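Local coordinates for protein acyl-coenzyme A oxidase 1 (Yarrowia lipolytica, PDB 5Y9D) that oxidises acyl-CoA to trans-2-enoyl-CoA with FAD as cofactor, passing the electrons to oxygen to form hydrogen peroxide in peroxisomal fatty acid beta-oxidation, at residues V313-K324 and C368-Q379. Residues are numbered along the deposited sequence; the frame is centred on the assembly and turned at random.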
# COMPACT_ATOMS: atom_id res chain seq x y z
N VAL A 313 13.73 17.43 0.42
CA VAL A 313 12.93 18.64 0.56
C VAL A 313 11.84 18.68 -0.49
O VAL A 313 10.67 18.95 -0.18
CB VAL A 313 13.80 19.91 0.43
CG1 VAL A 313 12.95 21.13 0.10
CG2 VAL A 313 14.59 20.12 1.71
N SER A 314 12.22 18.38 -1.72
CA SER A 314 11.23 18.32 -2.79
C SER A 314 10.21 17.20 -2.55
O SER A 314 9.07 17.32 -2.96
CB SER A 314 11.89 18.18 -4.16
OG SER A 314 11.06 18.74 -5.15
N MET A 315 10.60 16.13 -1.86
CA MET A 315 9.64 15.06 -1.49
C MET A 315 8.58 15.39 -0.43
O MET A 315 7.56 14.69 -0.33
CB MET A 315 10.38 13.80 -1.09
CG MET A 315 10.89 13.05 -2.31
SD MET A 315 12.03 11.74 -1.87
CE MET A 315 13.17 11.86 -3.23
N ILE A 316 8.80 16.44 0.36
CA ILE A 316 7.80 16.84 1.31
C ILE A 316 6.64 17.44 0.51
O ILE A 316 5.48 17.20 0.81
CB ILE A 316 8.35 17.79 2.38
CG1 ILE A 316 9.53 17.16 3.13
CG2 ILE A 316 7.31 18.09 3.44
CD1 ILE A 316 10.50 18.20 3.66
N ALA A 317 6.95 18.18 -0.53
CA ALA A 317 5.93 18.80 -1.37
C ALA A 317 5.20 17.77 -2.20
O ALA A 317 3.98 17.83 -2.30
CB ALA A 317 6.57 19.86 -2.28
N ASP A 318 5.93 16.83 -2.81
CA ASP A 318 5.25 15.78 -3.56
C ASP A 318 4.20 15.17 -2.68
O ASP A 318 3.07 15.02 -3.10
CB ASP A 318 6.18 14.65 -4.03
CG ASP A 318 7.33 15.14 -4.86
OD1 ASP A 318 7.20 16.19 -5.52
OD2 ASP A 318 8.38 14.45 -4.82
N SER A 319 4.55 14.83 -1.44
CA SER A 319 3.60 14.25 -0.53
C SER A 319 2.33 15.09 -0.42
O SER A 319 1.23 14.55 -0.47
CB SER A 319 4.22 14.04 0.86
OG SER A 319 5.30 13.13 0.83
N PHE A 320 2.47 16.40 -0.26
CA PHE A 320 1.30 17.28 -0.34
C PHE A 320 0.59 17.18 -1.69
O PHE A 320 -0.61 16.92 -1.75
CB PHE A 320 1.68 18.73 -0.10
CG PHE A 320 0.60 19.73 -0.48
CD1 PHE A 320 -0.53 19.89 0.29
CD2 PHE A 320 0.75 20.54 -1.60
CE1 PHE A 320 -1.51 20.83 -0.05
CE2 PHE A 320 -0.22 21.49 -1.93
CZ PHE A 320 -1.36 21.63 -1.16
N HIS A 321 1.33 17.36 -2.77
CA HIS A 321 0.68 17.44 -4.08
C HIS A 321 -0.05 16.16 -4.53
O HIS A 321 -1.18 16.22 -5.00
CB HIS A 321 1.68 17.89 -5.11
CG HIS A 321 1.99 19.34 -5.01
ND1 HIS A 321 3.21 19.81 -4.59
CD2 HIS A 321 1.23 20.43 -5.24
CE1 HIS A 321 3.21 21.12 -4.60
NE2 HIS A 321 2.02 21.52 -5.02
N VAL A 322 0.57 15.01 -4.34
CA VAL A 322 -0.11 13.77 -4.69
C VAL A 322 -1.25 13.43 -3.70
O VAL A 322 -2.26 12.87 -4.09
CB VAL A 322 0.93 12.64 -4.76
CG1 VAL A 322 0.26 11.26 -4.83
CG2 VAL A 322 1.87 12.90 -5.94
N SER A 323 -1.09 13.75 -2.43
CA SER A 323 -2.16 13.56 -1.45
C SER A 323 -3.35 14.37 -1.80
O SER A 323 -4.46 13.90 -1.73
CB SER A 323 -1.70 13.94 -0.05
OG SER A 323 -0.89 12.88 0.46
N LYS A 324 -3.12 15.60 -2.23
CA LYS A 324 -4.23 16.46 -2.46
C LYS A 324 -4.98 16.00 -3.70
O LYS A 324 -6.17 16.31 -3.83
CB LYS A 324 -3.81 17.91 -2.56
CG LYS A 324 -3.45 18.38 -3.95
CD LYS A 324 -2.68 19.70 -3.86
CE LYS A 324 -2.27 20.13 -5.23
NZ LYS A 324 -1.72 21.49 -5.18
N CYS A 368 -3.00 16.42 5.01
CA CYS A 368 -2.57 16.96 3.73
C CYS A 368 -2.34 18.46 3.80
O CYS A 368 -1.25 18.92 3.47
CB CYS A 368 -3.60 16.61 2.65
SG CYS A 368 -3.17 17.39 1.09
N TYR A 369 -3.33 19.24 4.26
CA TYR A 369 -3.12 20.73 4.39
C TYR A 369 -1.85 21.00 5.17
O TYR A 369 -1.08 21.89 4.81
CB TYR A 369 -4.30 21.46 5.09
CG TYR A 369 -5.41 21.99 4.20
CD1 TYR A 369 -6.22 21.15 3.48
CD2 TYR A 369 -5.64 23.34 4.07
CE1 TYR A 369 -7.23 21.63 2.66
CE2 TYR A 369 -6.64 23.84 3.24
CZ TYR A 369 -7.44 22.98 2.56
OH TYR A 369 -8.46 23.46 1.75
N ALA A 370 -1.62 20.23 6.24
CA ALA A 370 -0.42 20.39 7.09
C ALA A 370 0.86 20.05 6.35
O ALA A 370 1.91 20.69 6.51
CB ALA A 370 -0.52 19.52 8.34
N MET A 371 0.80 19.02 5.52
CA MET A 371 2.00 18.72 4.75
C MET A 371 2.55 19.94 4.01
O MET A 371 3.76 20.13 4.01
CB MET A 371 1.76 17.58 3.81
CG MET A 371 1.73 16.25 4.52
SD MET A 371 1.23 15.11 3.26
CE MET A 371 1.33 13.55 4.11
N LYS A 372 1.68 20.78 3.44
CA LYS A 372 2.13 21.98 2.72
C LYS A 372 2.85 22.99 3.60
O LYS A 372 3.82 23.60 3.15
CB LYS A 372 0.95 22.70 2.03
CG LYS A 372 1.33 23.87 1.14
CD LYS A 372 2.27 23.44 0.01
CE LYS A 372 2.86 24.63 -0.72
NZ LYS A 372 1.88 25.25 -1.63
N MET A 373 2.36 23.17 4.82
CA MET A 373 3.08 23.98 5.82
C MET A 373 4.53 23.45 6.01
O MET A 373 5.50 24.20 5.87
CB MET A 373 2.33 24.00 7.17
CG MET A 373 0.80 24.14 7.06
SD MET A 373 0.30 25.61 6.15
CE MET A 373 -0.94 24.92 5.07
N GLY A 374 4.68 22.16 6.27
CA GLY A 374 5.99 21.51 6.26
C GLY A 374 6.81 21.73 5.00
O GLY A 374 7.93 22.27 5.05
N ALA A 375 6.29 21.31 3.86
CA ALA A 375 6.98 21.53 2.57
C ALA A 375 7.52 22.96 2.40
O ALA A 375 8.66 23.15 2.00
CB ALA A 375 6.04 21.17 1.43
N ASP A 376 6.74 23.98 2.74
CA ASP A 376 7.20 25.37 2.58
C ASP A 376 8.35 25.77 3.50
O ASP A 376 9.31 26.35 3.03
CB ASP A 376 6.04 26.38 2.73
CG ASP A 376 5.00 26.25 1.62
OD1 ASP A 376 5.37 25.82 0.50
OD2 ASP A 376 3.82 26.57 1.86
N GLU A 377 8.29 25.45 4.79
CA GLU A 377 9.42 25.75 5.67
C GLU A 377 10.70 25.16 5.09
O GLU A 377 11.66 25.86 4.80
CB GLU A 377 9.21 25.18 7.07
CG GLU A 377 8.09 25.83 7.85
CD GLU A 377 7.86 25.18 9.21
OE1 GLU A 377 7.83 23.92 9.27
OE2 GLU A 377 7.70 25.94 10.19
N ALA A 378 10.66 23.86 4.89
CA ALA A 378 11.81 23.13 4.42
C ALA A 378 12.35 23.78 3.16
O ALA A 378 13.54 24.02 3.07
CB ALA A 378 11.43 21.66 4.19
N GLN A 379 11.45 24.12 2.22
CA GLN A 379 11.81 24.76 0.93
C GLN A 379 12.53 26.11 1.10
O GLN A 379 13.56 26.36 0.45
CB GLN A 379 10.55 24.97 0.06
CG GLN A 379 10.79 25.38 -1.40
CD GLN A 379 9.49 25.85 -2.10
OE1 GLN A 379 8.42 25.22 -2.00
NE2 GLN A 379 9.60 26.98 -2.80
O HOH W 1 9.38 21.52 -0.07
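K372 lays its CB over one face of the F320 ring, 3.7 Å from the ring centroid, in a CH-pi contact. A chi1 of 166° swings the ring away from its own backbone N and against the aliphatic part of K372. K372 then bends at chi2 (59°), and its CD continues over the same ring, 3.6 Å from F320 CD2, before the ammonium leaves to bond the carbonyl of L51. At the ring edge F320 CD1 meets C368 O at 3.4 Å, while C368 SG approaches obliquely and also touches CB of K324. With an alanine at position F320 the K372 methylenes would probably lose the ring face they lie on, and C368 SG its aromatic neighbour.

The apolar packing runs on toward the other end, where small residues let the backbones come close. I316 pushes CG2 against the backbone of G374 and A375, 3.4 Å from A375 N, and its CD1 meets A378 CB; the methyl of A375 rests on the backbone of A317 at CA and N, with the A317 methyl alongside. Helices 306-334 and 355-391 are antiparallel neighbours in the helix bundle of the C-alpha1 domain, their segment axes 8.2 Å apart at 158°. Helix 400-437, the next member, covers V313, S319 and S323, and M315 reaches E464, the probable proton acceptor.

M371, extended beyond CG, lays SD beside S319 and S323. Both serines turn their hydroxyls back onto their own helix: S319 OG donates to M315 O, and S323 OG to S319 O at 2.9 Å. No direct hydrogen bond joins the segments, but one water donates to V313 O and, at 2.7 Å, to A375 O, bridging the two backbones.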